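Side-chain contacts in putative dehydratase (Mesorhizobium loti, PDB 2POZ), which is of unknown function but belongs to the mandelate racemase and muconate lactonizing enzyme family of the enolase superfamily and is probably a lyase: residues A[263-268]-A[277-282]; A[296-301]-A[324-329]. One frame throughout, in Å; residues are numbered along the deposited sequence.

Interaction 1: residues A[263-268]-A[277-282]; sequences FGFRKI and IQPDIG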
loop_
_atom_site.group_PDB
_atom_site.type_symbol
_atom_site.label_atom_id
_atom_site.label_comp_id
_atom_site.label_asym_id
_atom_site.label_seq_id
_atom_site.Cartn_x
_atom_site.Cartn_y
_atom_site.Cartn_z
ATOM N N PHE A 263 -17.913 -14.476 0.731
ATOM C CA PHE A 263 -17.436 -13.402 1.591
ATOM C C PHE A 263 -16.187 -13.810 2.358
ATOM O O PHE A 263 -15.317 -12.981 2.617
ATOM C CB PHE A 263 -18.558 -12.984 2.543
ATOM C CG PHE A 263 -19.882 -12.771 1.850
ATOM C CD1 PHE A 263 -21.076 -13.054 2.501
ATOM C CD2 PHE A 263 -19.928 -12.308 0.537
ATOM C CE1 PHE A 263 -22.305 -12.878 1.848
ATOM C CE2 PHE A 263 -21.141 -12.129 -0.126
ATOM C CZ PHE A 263 -22.335 -12.414 0.529
ATOM N N GLY A 264 -16.098 -15.088 2.718
ATOM C CA GLY A 264 -14.918 -15.563 3.422
ATOM C C GLY A 264 -13.781 -15.734 2.429
ATOM O O GLY A 264 -12.637 -15.354 2.701
ATOM N N PHE A 265 -14.090 -16.287 1.255
ATOM C CA PHE A 265 -13.058 -16.494 0.254
ATOM C C PHE A 265 -12.489 -15.219 -0.358
ATOM O O PHE A 265 -11.354 -15.216 -0.833
ATOM C CB PHE A 265 -13.543 -17.459 -0.836
ATOM C CG PHE A 265 -13.440 -18.900 -0.426
ATOM C CD1 PHE A 265 -14.492 -19.533 0.226
ATOM C CD2 PHE A 265 -12.233 -19.585 -0.576
ATOM C CE1 PHE A 265 -14.344 -20.825 0.737
ATOM C CE2 PHE A 265 -12.073 -20.878 -0.066
ATOM C CZ PHE A 265 -13.129 -21.499 0.592
ATOM N N ARG A 266 -13.258 -14.133 -0.333
ATOM C CA ARG A 266 -12.755 -12.861 -0.856
ATOM C C ARG A 266 -11.437 -12.517 -0.143
ATOM O O ARG A 266 -10.489 -12.051 -0.773
ATOM C CB ARG A 266 -13.760 -11.731 -0.615
ATOM C CG ARG A 266 -13.166 -10.354 -0.875
ATOM C CD ARG A 266 -14.108 -9.223 -0.508
ATOM N NE ARG A 266 -13.377 -7.966 -0.359
ATOM C CZ ARG A 266 -13.929 -6.815 0.012
ATOM N NH1 ARG A 266 -15.230 -6.749 0.270
ATOM N NH2 ARG A 266 -13.175 -5.734 0.153
ATOM N N LYS A 267 -11.386 -12.742 1.169
ATOM C CA LYS A 267 -10.178 -12.451 1.945
ATOM C C LYS A 267 -8.984 -13.259 1.422
ATOM O O LYS A 267 -7.851 -12.782 1.426
ATOM C CB LYS A 267 -10.416 -12.750 3.435
ATOM C CG LYS A 267 -11.342 -11.724 4.134
ATOM C CD LYS A 267 -11.860 -12.208 5.500
ATOM C CE LYS A 267 -12.927 -13.320 5.338
ATOM N NZ LYS A 267 -13.661 -13.705 6.601
ATOM N N ILE A 268 -9.243 -14.477 0.959
ATOM C CA ILE A 268 -8.184 -15.321 0.423
ATOM C C ILE A 268 -7.766 -14.841 -0.971
ATOM O O ILE A 268 -6.579 -14.681 -1.257
ATOM C CB ILE A 268 -8.639 -16.791 0.312
ATOM C CG1 ILE A 268 -8.988 -17.343 1.702
ATOM C CG2 ILE A 268 -7.542 -17.631 -0.360
ATOM C CD1 ILE A 268 -7.873 -17.219 2.728
ATOM N N ILE A 277 -7.861 -23.569 -3.867
ATOM C CA ILE A 277 -8.790 -23.397 -2.757
ATOM C C ILE A 277 -9.501 -24.731 -2.576
ATOM O O ILE A 277 -9.709 -25.465 -3.540
ATOM C CB ILE A 277 -9.833 -22.268 -2.981
ATOM C CG1 ILE A 277 -10.683 -22.548 -4.216
ATOM C CG2 ILE A 277 -9.114 -20.924 -3.085
ATOM C CD1 ILE A 277 -11.905 -21.651 -4.298
ATOM N N GLN A 278 -9.877 -25.032 -1.340
ATOM C CA GLN A 278 -10.512 -26.303 -1.018
ATOM C C GLN A 278 -11.818 -26.161 -0.257
ATOM O O GLN A 278 -11.956 -26.676 0.855
ATOM C CB GLN A 278 -9.539 -27.137 -0.186
ATOM C CG GLN A 278 -8.175 -27.296 -0.828
ATOM C CD GLN A 278 -7.132 -27.794 0.152
ATOM O OE1 GLN A 278 -6.728 -27.069 1.066
ATOM N NE2 GLN A 278 -6.695 -29.039 -0.026
ATOM N N PRO A 279 -12.798 -25.453 -0.836
ATOM C CA PRO A 279 -14.070 -25.302 -0.129
ATOM C C PRO A 279 -14.779 -26.643 0.020
ATOM O O PRO A 279 -14.582 -27.552 -0.786
ATOM C CB PRO A 279 -14.850 -24.352 -1.028
ATOM C CG PRO A 279 -14.387 -24.750 -2.402
ATOM C CD PRO A 279 -12.875 -24.891 -2.195
ATOM N N ASP A 280 -15.600 -26.756 1.056
ATOM C CA ASP A 280 -16.373 -27.971 1.307
ATOM C C ASP A 280 -17.827 -27.573 1.053
ATOM O O ASP A 280 -18.318 -26.640 1.689
ATOM C CB ASP A 280 -16.198 -28.406 2.761
ATOM C CG ASP A 280 -16.902 -29.723 3.070
ATOM O OD1 ASP A 280 -18.030 -29.944 2.572
ATOM O OD2 ASP A 280 -16.322 -30.533 3.824
ATOM N N ILE A 281 -18.522 -28.255 0.142
ATOM C CA ILE A 281 -19.911 -27.860 -0.132
ATOM C C ILE A 281 -20.798 -27.971 1.102
ATOM O O ILE A 281 -21.864 -27.361 1.156
ATOM C CB ILE A 281 -20.568 -28.677 -1.279
ATOM C CG1 ILE A 281 -20.689 -30.151 -0.892
ATOM C CG2 ILE A 281 -19.781 -28.497 -2.572
ATOM C CD1 ILE A 281 -21.569 -30.943 -1.858
ATOM N N GLY A 282 -20.347 -28.744 2.088
ATOM C CA GLY A 282 -21.101 -28.923 3.322
ATOM C C GLY A 282 -20.843 -27.869 4.393
ATOM O O GLY A 282 -21.462 -27.895 5.460
#

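Interaction 2: residues A[296-301]-A[324-329]; sequences MAEAYN and NITNFM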
loop_
_atom_site.group_PDB
_atom_site.type_symbol
_atom_site.label_atom_id
_atom_site.label_comp_id
_atom_site.label_asym_id
_atom_site.label_seq_id
_atom_site.Cartn_x
_atom_site.Cartn_y
_atom_site.Cartn_z
HETATM N N MSE A 296 -15.435 -17.242 -8.850
HETATM C CA MSE A 296 -14.621 -16.120 -8.395
HETATM C C MSE A 296 -13.149 -16.511 -8.405
HETATM O O MSE A 296 -12.279 -15.725 -8.792
HETATM C CB MSE A 296 -14.993 -15.717 -6.968
HETATM C CG MSE A 296 -16.261 -14.909 -6.822
HETATM SE SE MSE A 296 -16.475 -14.340 -4.962
HETATM C CE MSE A 296 -14.990 -13.118 -4.835
ATOM N N ALA A 297 -12.876 -17.733 -7.969
ATOM C CA ALA A 297 -11.509 -18.231 -7.909
ATOM C C ALA A 297 -10.839 -18.164 -9.272
ATOM O O ALA A 297 -9.644 -17.873 -9.365
ATOM C CB ALA A 297 -11.498 -19.654 -7.390
ATOM N N GLU A 298 -11.611 -18.432 -10.323
ATOM C CA GLU A 298 -11.088 -18.390 -11.683
ATOM C C GLU A 298 -10.590 -16.999 -12.058
ATOM O O GLU A 298 -9.679 -16.857 -12.874
ATOM C CB GLU A 298 -12.159 -18.839 -12.687
ATOM C CG GLU A 298 -11.975 -20.256 -13.164
ATOM C CD GLU A 298 -12.975 -20.665 -14.233
ATOM O OE1 GLU A 298 -12.619 -21.525 -15.070
ATOM O OE2 GLU A 298 -14.109 -20.146 -14.233
ATOM N N ALA A 299 -11.186 -15.972 -11.465
ATOM C CA ALA A 299 -10.773 -14.602 -11.751
ATOM C C ALA A 299 -9.434 -14.312 -11.080
ATOM O O ALA A 299 -8.840 -13.248 -11.281
ATOM C CB ALA A 299 -11.826 -13.629 -11.264
ATOM N N TYR A 300 -8.960 -15.262 -10.279
ATOM C CA TYR A 300 -7.689 -15.098 -9.587
ATOM C C TYR A 300 -6.667 -16.149 -9.985
ATOM O O TYR A 300 -5.698 -16.389 -9.266
ATOM C CB TYR A 300 -7.895 -15.104 -8.069
ATOM C CG TYR A 300 -8.549 -13.835 -7.572
ATOM C CD1 TYR A 300 -9.934 -13.677 -7.599
ATOM C CD2 TYR A 300 -7.772 -12.768 -7.126
ATOM C CE1 TYR A 300 -10.529 -12.483 -7.193
ATOM C CE2 TYR A 300 -8.352 -11.577 -6.724
ATOM C CZ TYR A 300 -9.731 -11.437 -6.759
ATOM O OH TYR A 300 -10.293 -10.242 -6.363
ATOM N N ASN A 301 -6.895 -16.772 -11.138
ATOM C CA ASN A 301 -5.980 -17.767 -11.672
ATOM C C ASN A 301 -5.785 -18.965 -10.734
ATOM O O ASN A 301 -4.702 -19.557 -10.672
ATOM C CB ASN A 301 -4.634 -17.090 -11.963
ATOM C CG ASN A 301 -3.985 -17.609 -13.221
ATOM O OD1 ASN A 301 -4.645 -17.763 -14.246
ATOM N ND2 ASN A 301 -2.680 -17.868 -13.157
ATOM N N ASN A 324 -19.292 -29.938 -13.122
ATOM C CA ASN A 324 -19.599 -28.660 -13.763
ATOM C C ASN A 324 -18.570 -27.521 -13.781
ATOM O O ASN A 324 -18.501 -26.779 -14.763
ATOM C CB ASN A 324 -20.929 -28.169 -13.166
ATOM C CG ASN A 324 -21.351 -26.805 -13.679
ATOM O OD1 ASN A 324 -21.018 -25.779 -13.092
ATOM N ND2 ASN A 324 -22.095 -26.789 -14.775
ATOM N N ILE A 325 -17.774 -27.368 -12.727
ATOM C CA ILE A 325 -16.814 -26.267 -12.689
ATOM C C ILE A 325 -15.687 -26.368 -13.711
ATOM O O ILE A 325 -15.164 -27.450 -13.998
ATOM C CB ILE A 325 -16.206 -26.084 -11.273
ATOM C CG1 ILE A 325 -15.591 -27.395 -10.787
ATOM C CG2 ILE A 325 -17.284 -25.609 -10.302
ATOM C CD1 ILE A 325 -14.862 -27.265 -9.466
ATOM N N THR A 326 -15.311 -25.218 -14.255
ATOM C CA THR A 326 -14.268 -25.167 -15.262
ATOM C C THR A 326 -12.854 -25.225 -14.688
ATOM O O THR A 326 -11.927 -25.643 -15.383
ATOM C CB THR A 326 -14.417 -23.897 -16.129
ATOM O OG1 THR A 326 -14.564 -22.763 -15.274
ATOM C CG2 THR A 326 -15.650 -23.990 -17.010
ATOM N N ASN A 327 -12.683 -24.822 -13.429
ATOM C CA ASN A 327 -11.363 -24.835 -12.801
ATOM C C ASN A 327 -11.184 -25.941 -11.752
ATOM O O ASN A 327 -10.624 -25.723 -10.683
ATOM C CB ASN A 327 -11.047 -23.453 -12.187
ATOM C CG ASN A 327 -12.081 -23.005 -11.149
ATOM O OD1 ASN A 327 -13.238 -23.429 -11.171
ATOM N ND2 ASN A 327 -11.664 -22.117 -10.251
ATOM N N PHE A 328 -11.665 -27.135 -12.078
ATOM C CA PHE A 328 -11.546 -28.278 -11.179
ATOM C C PHE A 328 -10.142 -28.857 -11.257
ATOM O O PHE A 328 -9.577 -28.974 -12.338
ATOM C CB PHE A 328 -12.551 -29.368 -11.562
ATOM C CG PHE A 328 -12.329 -30.672 -10.841
ATOM C CD1 PHE A 328 -12.695 -30.819 -9.501
ATOM C CD2 PHE A 328 -11.731 -31.745 -11.493
ATOM C CE1 PHE A 328 -12.463 -32.012 -8.827
ATOM C CE2 PHE A 328 -11.492 -32.945 -10.828
ATOM C CZ PHE A 328 -11.858 -33.081 -9.491
HETATM N N MSE A 329 -9.583 -29.226 -10.108
HETATM C CA MSE A 329 -8.257 -29.817 -10.076
HETATM C C MSE A 329 -8.280 -31.326 -9.793
HETATM O O MSE A 329 -7.889 -32.133 -10.632
HETATM C CB MSE A 329 -7.391 -29.138 -9.015
HETATM C CG MSE A 329 -5.996 -29.738 -8.898
HETATM SE SE MSE A 329 -5.015 -29.071 -7.362
HETATM C CE MSE A 329 -3.548 -30.356 -7.359
HETATM O O HOH W 1 -15.519 -22.330 -11.943
#

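Interaction 1: residues A[263-268]-A[277-282]
The backbones of 263-268 and 277-282 come nearest at Phe265 and Ile277, whose CA atoms lie 8.7 Å apart, a separation bridged mainly by the Phe265 ring. This is the layer between helix and strand in a beta-alpha-beta unit of the enolase-type barrel: helix 261-269 connects strand 253-255 to the adjacent parallel strand 276-277. Phe265 carries the contact. Its CG is anti to the carbonyl carbon (chi1 -81°), which sends the ring off the helix toward the strand end, where its outer carbons reach two residues. CE2 packs on Ile277 CB at 3.9 Å, and CZ meets Pro279 CB at 3.7 Å. Both carbons meet the ring obliquely, and the Phe265 and Pro279 side chains cross at about a right angle. No hydrogen bond crosses between the segments, so the join is purely apolar. Ile293 of helix 287-298 touches both Phe265 and Ile277, closing the same buried layer from the next helix. Replacing Phe265 with an alanine would probably leave a gap beside Ile277 and Pro279 and remove the apolar contact that joins helix to strand end here. Asp280 gives OD2 to a hydrogen bond with His307 ND1, consistent with the His-Asp dyad of mandelate racemase relatives, while Asp280 OD1 closes an Asx turn by accepting from Gly282 N at 2.7 Å, on the anti side and 25° out of the carboxylate plane.

Interaction 2: residues A[296-301]-A[324-329]
Two first torsions bring Glu298 and Asn327 together: Glu298 chi1 of -102°, off the usual staggered positions, places its CG, while Asn327 CG is tucked between its own backbone N and carbonyl carbon (chi1 58°). The Glu298 methylene thereby sits over the face of the amide, CG lying 3.4 Å from Asn327 CG. Beyond CG the glutamate chain is extended (chi2 -176°), which carries the carboxylate on to Thr326, whose OG1 is modelled as donating to Glu298 OE1; at 2.3 Å the bond is too short to trust in detail. A water donates to Asn327 OD1 at 2.6 Å and only weakly to Glu298 OE2, which also forms a salt bridge with Arg262 of a neighbouring subunit. The other end of the amide is held by backbone: Asn327 ND2 donates to Cys294 O and Met302 O, which fixes the amide's rotation. Ala297 CB completes the packing, 3.8 Å from Asn327 ND2. Close by, a Schellman motif with Asn301 at positive phi ends helix 287-298. The loop that follows helix 312-324 is thus pinned over this helix end, and backbone bonding of Asn327 and Met329 with Val304 ties it to strand 303-304 as well.

The two interactions follow one another along the chain, 263-268 with 277-282 first and 296-301 with 324-329 after it, their centres about 12 Å apart within the same barrel domain. Helix 287-298 joins them: it lies against interaction 1 and ends in interaction 2, where its last turn carries Ala297 and Glu298. The two contacts meet directly where Ile277 CD1 lies 3.7 Å from Ala297 CB. The apolar layer of interaction 1 thus runs on into the last turn of helix 287-298. Both also border the same neighbouring subunit: Arg266 of one chain hydrogen-bonds Ala299 O of the other, so this packed region lies next to an interface of the octamer.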